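Local structure of siderophore periplasmic binding protein (Thermobifida fusca, 5DH0) at residues T187-F192 and S242-I247; F198-T203 and K220-A225. The protein probably binds ferric siderophores of the fuscachelin type as the periplasmic-type solute-binding component of an iron-uptake system. All coordinates share one frame; numbering follows the deposited sequence.

Contact 1: T187-F192 and S242-I247; sequences TFALVF and SDADVI
Asp245 reaches across to Thr187 of the neighbouring strand, their side chains crossing at about a right angle. Its CB passes 3.7 Å from Thr187 O. CG, set beside its own N (chi1 -55°), turns the carboxylate so that OD2 ends in a nearly straight 2.8 Å hydrogen bond from Thr187 N, met from above the carboxylate plane. The return grip is on Thr187 O, which accepts from two successive amides, Asp245 N at 2.8 Å and Val246 N at 3.2 Å. Thr187 is held through N and O, and the parallel pairing of Phe188 with Val246 and Ala189 with Ile247 starts from this grip. Two residues on, the weak bond from Ala189 N to Val246 O continues it. The Phe188 ring lies alongside Val246, CD2 obliquely 3.8 Å from CG1, on a face packed by helix 292-307. The other face carries Ala189, whose CB touches Ala244 CB at 4.0 Å, and Val191, whose CG2 meets Ile247 CG2. Asp243 sets its O against Thr187 CB, its carboxylate bonded to Ser219 OG and Lys220 N. Parallel strands backed by a helix are usual in alpha/beta folds, here a lobe of a family 8 solute-binding protein.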
loop_
_atom_site.group_PDB
_atom_site.type_symbol
_atom_site.label_atom_id
_atom_site.label_comp_id
_atom_site.label_asym_id
_atom_site.label_seq_id
_atom_site.Cartn_x
_atom_site.Cartn_y
_atom_site.Cartn_z
ATOM N N THR A 187 0.679 -5.765 -5.957
ATOM C CA THR A 187 1.623 -5.400 -4.915
ATOM C C THR A 187 2.596 -6.552 -4.661
ATOM O O THR A 187 2.174 -7.676 -4.388
ATOM C CB THR A 187 0.894 -5.038 -3.626
ATOM O OG1 THR A 187 0.001 -3.948 -3.888
ATOM C CG2 THR A 187 1.886 -4.631 -2.537
ATOM N N PHE A 188 3.893 -6.263 -4.779
ATOM C CA PHE A 188 4.956 -7.243 -4.546
ATOM C C PHE A 188 5.607 -7.118 -3.177
ATOM O O PHE A 188 5.529 -6.071 -2.524
ATOM C CB PHE A 188 6.044 -7.109 -5.608
ATOM C CG PHE A 188 5.612 -7.542 -6.958
ATOM C CD1 PHE A 188 4.898 -6.683 -7.780
ATOM C CD2 PHE A 188 5.903 -8.817 -7.410
ATOM C CE1 PHE A 188 4.486 -7.097 -9.025
ATOM C CE2 PHE A 188 5.493 -9.228 -8.655
ATOM C CZ PHE A 188 4.783 -8.366 -9.465
ATOM N N ALA A 189 6.269 -8.189 -2.752
ATOM C CA ALA A 189 7.107 -8.142 -1.558
ATOM C C ALA A 189 8.265 -9.098 -1.731
ATOM O O ALA A 189 8.088 -10.208 -2.239
ATOM C CB ALA A 189 6.318 -8.484 -0.328
ATOM N N LEU A 190 9.456 -8.651 -1.337
ATOM C CA LEU A 190 10.631 -9.504 -1.348
ATOM C C LEU A 190 11.121 -9.709 0.086
ATOM O O LEU A 190 11.436 -8.748 0.805
ATOM C CB LEU A 190 11.733 -8.917 -2.220
ATOM C CG LEU A 190 13.036 -9.699 -2.050
ATOM C CD1 LEU A 190 12.858 -11.168 -2.455
ATOM C CD2 LEU A 190 14.178 -9.043 -2.813
ATOM N N VAL A 191 11.164 -10.972 0.506
ATOM C CA VAL A 191 11.479 -11.293 1.896
ATOM C C VAL A 191 12.648 -12.252 1.989
ATOM O O VAL A 191 12.918 -12.987 1.036
ATOM C CB VAL A 191 10.258 -11.916 2.634
ATOM C CG1 VAL A 191 9.019 -10.984 2.564
ATOM C CG2 VAL A 191 9.939 -13.307 2.082
ATOM N N PHE A 192 13.338 -12.239 3.136
ATOM C CA PHE A 192 14.287 -13.306 3.498
ATOM C C PHE A 192 14.289 -13.537 5.016
ATOM O O PHE A 192 13.917 -12.656 5.794
ATOM C CB PHE A 192 15.717 -13.001 2.984
ATOM C CG PHE A 192 16.341 -11.755 3.558
ATOM C CD1 PHE A 192 16.208 -10.536 2.913
ATOM C CD2 PHE A 192 17.102 -11.804 4.729
ATOM C CE1 PHE A 192 16.799 -9.389 3.434
ATOM C CE2 PHE A 192 17.687 -10.658 5.245
ATOM C CZ PHE A 192 17.537 -9.458 4.600
ATOM N N SER A 242 0.119 -8.582 4.567
ATOM C CA SER A 242 -1.240 -8.889 4.129
ATOM C C SER A 242 -1.635 -8.167 2.824
ATOM O O SER A 242 -2.495 -8.649 2.089
ATOM C CB SER A 242 -2.242 -8.541 5.236
ATOM O OG SER A 242 -2.247 -7.137 5.484
ATOM N N ASP A 243 -1.014 -7.027 2.526
ATOM C CA ASP A 243 -1.352 -6.305 1.288
ATOM C C ASP A 243 -0.627 -6.818 0.049
ATOM O O ASP A 243 -0.900 -6.365 -1.052
ATOM C CB ASP A 243 -1.077 -4.805 1.437
ATOM C CG ASP A 243 0.398 -4.492 1.677
ATOM O OD1 ASP A 243 1.092 -5.336 2.305
ATOM O OD2 ASP A 243 0.847 -3.387 1.264
ATOM N N ALA A 244 0.298 -7.752 0.216
ATOM C CA ALA A 244 1.032 -8.287 -0.928
ATOM C C ALA A 244 0.189 -9.292 -1.728
ATOM O O ALA A 244 -0.423 -10.197 -1.167
ATOM C CB ALA A 244 2.325 -8.936 -0.458
ATOM N N ASP A 245 0.166 -9.133 -3.042
ATOM C CA ASP A 245 -0.508 -10.085 -3.913
ATOM C C ASP A 245 0.452 -11.205 -4.295
ATOM O O ASP A 245 0.051 -12.333 -4.543
ATOM C CB ASP A 245 -1.019 -9.385 -5.185
ATOM C CG ASP A 245 -1.927 -8.196 -4.883
ATOM O OD1 ASP A 245 -2.786 -8.298 -3.981
ATOM O OD2 ASP A 245 -1.771 -7.144 -5.545
ATOM N N VAL A 246 1.729 -10.851 -4.367
ATOM C CA VAL A 246 2.805 -11.735 -4.783
ATOM C C VAL A 246 3.981 -11.581 -3.827
ATOM O O VAL A 246 4.419 -10.465 -3.522
ATOM C CB VAL A 246 3.289 -11.430 -6.209
ATOM C CG1 VAL A 246 4.514 -12.288 -6.553
ATOM C CG2 VAL A 246 2.169 -11.643 -7.207
ATOM N N ILE A 247 4.489 -12.711 -3.353
ATOM C CA ILE A 247 5.609 -12.698 -2.444
ATOM C C ILE A 247 6.766 -13.470 -3.047
ATOM O O ILE A 247 6.608 -14.620 -3.444
ATOM C CB ILE A 247 5.223 -13.298 -1.089
ATOM C CG1 ILE A 247 4.209 -12.399 -0.385
ATOM C CG2 ILE A 247 6.451 -13.481 -0.218
ATOM C CD1 ILE A 247 3.839 -12.911 1.028
#

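Contact 2: F198-T203 and K220-A225; sequences FAVVNT and KAQQPA
Val200 opens the contact by setting both methyls against Ala221 of the 3-10 turn: CG2 lies 3.8 Å from Ala221 CB and CG1 slightly farther. CG1, anti to the backbone N (chi1 -176°), also borders the CG of Gln222. At Val201 the side chain turns away and the backbone takes over. Its O receives Gln222 NE2 at 2.8 Å in a nearly straight bond (166°), in the carbonyl plane on a lone pair and within 5° of the glutamine's amide plane. Asn202 follows with its amide almost perpendicular to that of Gln222. OD1 rests 3.6 Å from Gln222 CB and accepts a hydrogen bond from a water that also donates to Gln223 OE1, while ND2 passes 3.8 Å from Ala225 CB on its way to the carbonyls of Asn228 and Gly226. A weak bond from Thr203 N to Asn202 OD1 helps to hold that amide. Thr203 closes the row, its CG2 3.5 Å from Gln222 OE1. A leucine in place of Gln222 would probably leave the buried Val201 O without this donor and weaken the tie between turn and strand end. The chemistry is therefore divided: methyl packing sets the turn against Val200, whereas the Gln222 amide serves the carbonyl of Val201 at the strand end and the Asn202 amide those of Gly226 and Asn228, just past the turn.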
loop_
_atom_site.group_PDB
_atom_site.type_symbol
_atom_site.label_atom_id
_atom_site.label_comp_id
_atom_site.label_asym_id
_atom_site.label_seq_id
_atom_site.Cartn_x
_atom_site.Cartn_y
_atom_site.Cartn_z
ATOM N N PHE A 198 12.349 -12.090 10.416
ATOM C CA PHE A 198 12.499 -12.020 8.957
ATOM C C PHE A 198 12.644 -10.587 8.483
ATOM O O PHE A 198 12.411 -9.639 9.236
ATOM C CB PHE A 198 11.328 -12.695 8.221
ATOM C CG PHE A 198 10.009 -11.962 8.332
ATOM C CD1 PHE A 198 9.183 -12.141 9.432
ATOM C CD2 PHE A 198 9.569 -11.136 7.313
ATOM C CE1 PHE A 198 7.974 -11.475 9.520
ATOM C CE2 PHE A 198 8.350 -10.480 7.410
ATOM C CZ PHE A 198 7.562 -10.651 8.506
ATOM N N ALA A 199 13.038 -10.439 7.223
ATOM C CA ALA A 199 13.235 -9.129 6.652
ATOM C C ALA A 199 12.420 -8.929 5.350
ATOM O O ALA A 199 12.231 -9.867 4.567
ATOM C CB ALA A 199 14.706 -8.899 6.412
ATOM N N VAL A 200 11.919 -7.704 5.164
ATOM C CA VAL A 200 11.279 -7.265 3.920
ATOM C C VAL A 200 12.192 -6.250 3.234
ATOM O O VAL A 200 12.529 -5.222 3.822
ATOM C CB VAL A 200 9.886 -6.630 4.166
ATOM C CG1 VAL A 200 9.207 -6.271 2.820
ATOM C CG2 VAL A 200 9.004 -7.568 5.013
ATOM N N VAL A 201 12.610 -6.543 2.005
ATOM C CA VAL A 201 13.606 -5.713 1.329
ATOM C C VAL A 201 13.002 -4.393 0.837
ATOM O O VAL A 201 11.842 -4.336 0.441
ATOM C CB VAL A 201 14.248 -6.488 0.168
ATOM C CG1 VAL A 201 15.210 -5.599 -0.648
ATOM C CG2 VAL A 201 14.975 -7.724 0.734
ATOM N N ASN A 202 13.800 -3.332 0.913
ATOM C CA ASN A 202 13.372 -1.978 0.610
ATOM C C ASN A 202 13.568 -1.622 -0.889
ATOM O O ASN A 202 14.198 -2.371 -1.643
ATOM C CB ASN A 202 14.140 -1.006 1.515
ATOM C CG ASN A 202 13.402 0.326 1.733
ATOM O OD1 ASN A 202 12.214 0.456 1.447
ATOM N ND2 ASN A 202 14.112 1.304 2.263
ATOM N N THR A 203 13.025 -0.486 -1.313
ATOM C CA THR A 203 13.098 -0.062 -2.725
ATOM C C THR A 203 14.504 0.318 -3.175
ATOM O O THR A 203 14.759 0.445 -4.363
ATOM C CB THR A 203 12.186 1.147 -2.990
ATOM O OG1 THR A 203 12.609 2.233 -2.157
ATOM C CG2 THR A 203 10.712 0.804 -2.677
ATOM N N LYS A 220 3.525 -2.177 1.992
ATOM C CA LYS A 220 3.714 -1.272 3.138
ATOM C C LYS A 220 4.755 -1.772 4.158
ATOM O O LYS A 220 5.241 -0.997 4.990
ATOM C CB LYS A 220 2.396 -1.083 3.887
ATOM C CG LYS A 220 2.047 -2.333 4.665
ATOM C CD LYS A 220 0.745 -2.296 5.405
ATOM C CE LYS A 220 0.463 -3.698 5.917
ATOM N NZ LYS A 220 -0.850 -3.836 6.577
ATOM N N ALA A 221 5.069 -3.067 4.115
ATOM C CA ALA A 221 6.001 -3.644 5.071
ATOM C C ALA A 221 7.404 -3.058 4.921
ATOM O O ALA A 221 8.162 -3.034 5.886
ATOM C CB ALA A 221 6.035 -5.163 4.932
ATOM N N GLN A 222 7.755 -2.587 3.722
ATOM C CA GLN A 222 9.022 -1.866 3.532
ATOM C C GLN A 222 9.139 -0.582 4.330
ATOM O O GLN A 222 10.242 -0.187 4.708
ATOM C CB GLN A 222 9.238 -1.469 2.080
ATOM C CG GLN A 222 9.122 -2.554 1.084
ATOM C CD GLN A 222 9.303 -2.013 -0.295
ATOM O OE1 GLN A 222 8.564 -1.115 -0.713
ATOM N NE2 GLN A 222 10.303 -2.535 -1.018
ATOM N N GLN A 223 8.025 0.101 4.545
ATOM C CA GLN A 223 8.098 1.469 5.057
ATOM C C GLN A 223 8.913 1.691 6.348
ATOM O O GLN A 223 9.668 2.661 6.412
ATOM C CB GLN A 223 6.678 2.014 5.224
ATOM C CG GLN A 223 5.991 2.214 3.866
ATOM C CD GLN A 223 6.892 2.972 2.872
ATOM O OE1 GLN A 223 7.507 2.373 1.977
ATOM N NE2 GLN A 223 6.980 4.290 3.038
ATOM N N PRO A 224 8.802 0.803 7.364
ATOM C CA PRO A 224 9.621 1.069 8.560
ATOM C C PRO A 224 11.128 1.056 8.300
ATOM O O PRO A 224 11.881 1.433 9.180
ATOM C CB PRO A 224 9.232 -0.069 9.522
ATOM C CG PRO A 224 7.869 -0.462 9.089
ATOM C CD PRO A 224 7.868 -0.314 7.588
ATOM N N ALA A 225 11.564 0.640 7.118
ATOM C CA ALA A 225 12.985 0.590 6.841
ATOM C C ALA A 225 13.591 1.987 6.695
ATOM O O ALA A 225 14.801 2.149 6.836
ATOM C CB ALA A 225 13.253 -0.234 5.586
HETATM O O HOH W 1 10.281 2.899 1.200
#

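Contacts 1 and 2 lie with their centres about 10 Å apart and share one mixed sheet. Strands 187-193 and 197-201 are consecutive antiparallel neighbours in it, probably joined by hydrogen bonds from Val201 N to Leu190 O and from Ala199 N to Phe192 O, each 2.8 Å. Strand 187-193 therefore has 246-250 as one partner and 197-201 as another. The Asp243 carboxylate also joins 242-247 to 220-225. Both contacts meet the second subunit as well: Thr83 of that subunit packs on Asp243, and its O accepts from Lys220 NZ. The geometry ties neither contact to a siderophore site; both are packing within one lobe.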